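PDB 4M0N: DUF4974 domain-containing protein from Parabacteroides distasonis, which probably acts as a membrane-anchored anti-sigma factor of the FecR family, this chain being its C-terminal part, presumably the soluble portion. Local coordinates for residues 125-130 against 142-147. The protein carries 1 engineered substitution. Numbering follows the deposited sequence.
Sequences MRLLPN and ILKKNE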
ATOM      1  N   MET A 125     -17.077   7.411  -3.732  1.00 16.51           N
ATOM      2  CA  MET A 125     -16.688   8.333  -2.686  1.00 16.55           C
ATOM      3  C   MET A 125     -15.641   9.295  -3.189  1.00 19.11           C
ATOM      4  O   MET A 125     -14.728   8.904  -3.882  1.00 19.84           O
ATOM      5  CB  MET A 125     -16.147   7.542  -1.504  1.00 20.12           C
ATOM      6  CG  MET A 125     -17.142   6.497  -0.999  1.00 28.36           C
ATOM      7  SD  MET A 125     -16.634   5.600   0.496  1.00 41.96           S
ATOM      8  CE  MET A 125     -17.073   6.839   1.697  1.00 39.50           C
ATOM      9  N   ARG A 126     -15.769  10.554  -2.797  1.00 17.50           N
ATOM     10  CA  ARG A 126     -14.763  11.526  -3.150  1.00 20.77           C
ATOM     11  C   ARG A 126     -13.930  11.803  -1.907  1.00 20.66           C
ATOM     12  O   ARG A 126     -14.453  11.892  -0.788  1.00 21.92           O
ATOM     13  CB  ARG A 126     -15.405  12.778  -3.729  1.00 25.98           C
ATOM     14  CG  ARG A 126     -16.037  12.502  -5.085  1.00 31.16           C
ATOM     15  CD  ARG A 126     -16.373  13.752  -5.877  1.00 47.27           C
ATOM     16  NE  ARG A 126     -17.451  14.523  -5.258  1.00 49.94           N
ATOM     17  CZ  ARG A 126     -18.322  15.290  -5.911  1.00 55.58           C
ATOM     18  NH1 ARG A 126     -18.283  15.396  -7.236  1.00 61.17           N
ATOM     19  NH2 ARG A 126     -19.257  15.942  -5.227  1.00 56.10           N
ATOM     20  N   LEU A 127     -12.632  11.948  -2.118  1.00 17.56           N
ATOM     21  CA  LEU A 127     -11.671  12.093  -1.026  1.00 19.88           C
ATOM     22  C   LEU A 127     -10.843  13.331  -1.249  1.00 18.90           C
ATOM     23  O   LEU A 127     -10.546  13.690  -2.384  1.00 19.36           O
ATOM     24  CB  LEU A 127     -10.729  10.919  -1.001  1.00 18.27           C
ATOM     25  CG  LEU A 127     -11.355   9.569  -0.647  1.00 20.07           C
ATOM     26  CD1 LEU A 127     -10.250   8.548  -0.814  1.00 20.38           C
ATOM     27  CD2 LEU A 127     -11.946   9.567   0.750  1.00 19.58           C
ATOM     28  N   LEU A 128     -10.490  13.971  -0.138  1.00 17.24           N
ATOM     29  CA  LEU A 128      -9.635  15.126  -0.122  1.00 16.67           C
ATOM     30  C   LEU A 128      -8.327  14.798   0.608  1.00 15.48           C
ATOM     31  O   LEU A 128      -8.171  13.711   1.152  1.00 14.99           O
ATOM     32  CB  LEU A 128     -10.364  16.236   0.649  1.00 17.15           C
ATOM     33  CG  LEU A 128     -11.664  16.750   0.048  1.00 20.86           C
ATOM     34  CD1 LEU A 128     -12.325  17.684   1.074  1.00 23.33           C
ATOM     35  CD2 LEU A 128     -11.305  17.479  -1.225  1.00 22.31           C
ATOM     36  N   PRO A 129      -7.380  15.765   0.627  1.00 16.09           N
ATOM     37  CA  PRO A 129      -6.101  15.470   1.264  1.00 15.88           C
ATOM     38  C   PRO A 129      -6.221  15.016   2.702  1.00 15.62           C
ATOM     39  O   PRO A 129      -7.014  15.528   3.478  1.00 16.02           O
ATOM     40  CB  PRO A 129      -5.342  16.794   1.127  1.00 16.84           C
ATOM     41  CG  PRO A 129      -5.859  17.349  -0.176  1.00 16.92           C
ATOM     42  CD  PRO A 129      -7.332  17.047  -0.096  1.00 17.53           C
ATOM     43  N   ASN A 130      -5.447  13.992   3.019  1.00 14.66           N
ATOM     44  CA  ASN A 130      -5.429  13.375   4.338  1.00 15.49           C
ATOM     45  C   ASN A 130      -6.749  12.714   4.746  1.00 14.44           C
ATOM     46  O   ASN A 130      -7.064  12.593   5.918  1.00 16.30           O
ATOM     47  CB  ASN A 130      -4.873  14.319   5.370  1.00 16.62           C
ATOM     48  CG  ASN A 130      -3.507  14.848   4.964  1.00 19.56           C
ATOM     49  OD1 ASN A 130      -2.661  14.079   4.503  1.00 16.42           O
ATOM     50  ND2 ASN A 130      -3.351  16.139   4.980  1.00 21.29           N
ATOM     51  N   ILE A 142     -16.173  -1.105   4.247  1.00 16.79           N
ATOM     52  CA  ILE A 142     -15.579   0.038   3.631  1.00 16.10           C
ATOM     53  C   ILE A 142     -15.571   1.138   4.699  1.00 17.36           C
ATOM     54  O   ILE A 142     -16.622   1.453   5.264  1.00 16.93           O
ATOM     55  CB  ILE A 142     -16.411   0.543   2.423  1.00 18.07           C
ATOM     56  CG1 ILE A 142     -16.617  -0.563   1.365  1.00 19.28           C
ATOM     57  CG2 ILE A 142     -15.722   1.734   1.789  1.00 18.63           C
ATOM     58  CD1 ILE A 142     -17.642  -0.219   0.294  1.00 21.49           C
ATOM     59  N   LEU A 143     -14.399   1.705   4.943  1.00 15.65           N
ATOM     60  CA  LEU A 143     -14.236   2.770   5.949  1.00 14.99           C
ATOM     61  C   LEU A 143     -13.605   3.979   5.332  1.00 14.74           C
ATOM     62  O   LEU A 143     -12.498   3.903   4.793  1.00 14.84           O
ATOM     63  CB  LEU A 143     -13.338   2.264   7.099  1.00 16.71           C
ATOM     64  CG  LEU A 143     -12.985   3.292   8.166  1.00 17.51           C
ATOM     65  CD1 LEU A 143     -14.253   3.829   8.777  1.00 18.94           C
ATOM     66  CD2 LEU A 143     -12.026   2.687   9.222  1.00 19.54           C
ATOM     67  N   LYS A 144     -14.281   5.125   5.427  1.00 15.69           N
ATOM     68  CA  LYS A 144     -13.661   6.389   5.107  1.00 16.38           C
ATOM     69  C   LYS A 144     -13.284   7.082   6.400  1.00 15.48           C
ATOM     70  O   LYS A 144     -14.067   7.139   7.325  1.00 15.79           O
ATOM     71  CB  LYS A 144     -14.639   7.271   4.321  1.00 18.22           C
ATOM     72  CG  LYS A 144     -14.078   8.619   3.876  1.00 19.80           C
ATOM     73  CD  LYS A 144     -14.592   9.750   4.716  1.00 28.08           C
ATOM     74  CE  LYS A 144     -13.834  11.043   4.489  1.00 30.93           C
ATOM     75  NZ  LYS A 144     -14.271  12.011   5.546  1.00 30.26           N
ATOM     76  N   LYS A 145     -12.073   7.627   6.427  1.00 15.95           N
ATOM     77  CA  LYS A 145     -11.517   8.205   7.623  1.00 16.13           C
ATOM     78  C   LYS A 145     -10.412   9.192   7.305  1.00 16.42           C
ATOM     79  O   LYS A 145     -10.019   9.335   6.159  1.00 17.70           O
ATOM     80  CB  LYS A 145     -10.949   7.121   8.538  1.00 18.19           C
ATOM     81  CG  LYS A 145      -9.782   6.342   7.948  1.00 19.08           C
ATOM     82  CD  LYS A 145      -9.201   5.341   8.940  1.00 23.12           C
ATOM     83  CE  LYS A 145      -8.646   5.953  10.224  1.00 27.53           C
ATOM     84  NZ  LYS A 145      -7.806   4.928  10.883  1.00 29.63           N
ATOM     85  N   ASN A 146      -9.901   9.861   8.341  1.00 17.16           N
ATOM     86  CA  ASN A 146      -8.744  10.717   8.175  1.00 18.96           C
ATOM     87  C   ASN A 146      -7.483   9.938   8.416  1.00 17.02           C
ATOM     88  O   ASN A 146      -7.425   9.062   9.292  1.00 19.05           O
ATOM     89  CB  ASN A 146      -8.795  11.907   9.150  1.00 20.18           C
ATOM     90  CG  ASN A 146      -9.957  12.834   8.888  1.00 25.74           C
ATOM     91  OD1 ASN A 146     -10.298  13.121   7.746  1.00 29.66           O
ATOM     92  ND2 ASN A 146     -10.531  13.366   9.958  1.00 31.06           N
ATOM     93  N   GLU A 147      -6.447  10.258   7.666  1.00 16.66           N
ATOM     94  CA  GLU A 147      -5.133   9.667   7.920  1.00 17.15           C
ATOM     95  C   GLU A 147      -4.121  10.593   7.290  1.00 17.08           C
ATOM     96  O   GLU A 147      -4.369  11.193   6.239  1.00 16.94           O
ATOM     97  CB  GLU A 147      -5.029   8.252   7.327  1.00 17.90           C
ATOM     98  CG  GLU A 147      -3.700   7.546   7.593  1.00 18.83           C
ATOM     99  CD  GLU A 147      -3.403   7.421   9.069  1.00 22.61           C
ATOM    100  OE1 GLU A 147      -3.811   6.419   9.675  1.00 24.96           O
ATOM    101  OE2 GLU A 147      -2.735   8.322   9.621  1.00 21.09           O
TER
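M125 reaches across from the edge strand 123-127 and lays its thioether end against K144 and I142 on strand 142-146, the edge of the second sheet. The two strands run in nearly the same direction, 22° apart, yet their axes stay 9.6 Å from each other, too far for backbone pairing; side chains bridge the gap, consistent with two sheets facing each other. The M125 chain is extended through chi2 and then turns at chi3 (80°), which swings CE onto the aliphatic part of K144, 3.6 Å from its CB. The sulfur lies more loosely beside I142, SD to CG2 4.2 Å. Two residues on, buried L127 brings CD2 to 3.9 Å from K144 CG, the two side chains passing in opposite directions. K144 thus offers methylene groups to both apolar residues; its chain bends at chi2 and carries NZ off to a salt bridge with E131. I133 of strand 131-136 touches both M125 and L127 and extends this apolar patch.

At the other end, beyond strand 123-127, the segments close to backbone contact. E147 N donates to N130 O at 3.0 Å, 160° at the hydrogen, from well above the carbonyl plane. The same oxygen receives a CA-H...O contact from N146 CA at 3.4 Å. The N130 side chain is turned to its own partner, OD1 accepting from A149 N, while the carboxylate of E147 is held by Y161 and N163. The outer side is looser: N146 and K144 are solvent-exposed residues. The contact therefore joins the last strands of the two sheets by apolar packing at one end and a single backbone hydrogen bond at the other; K144 probably lends its methylenes to the packing while E131 compensates its charge outside the apolar patch.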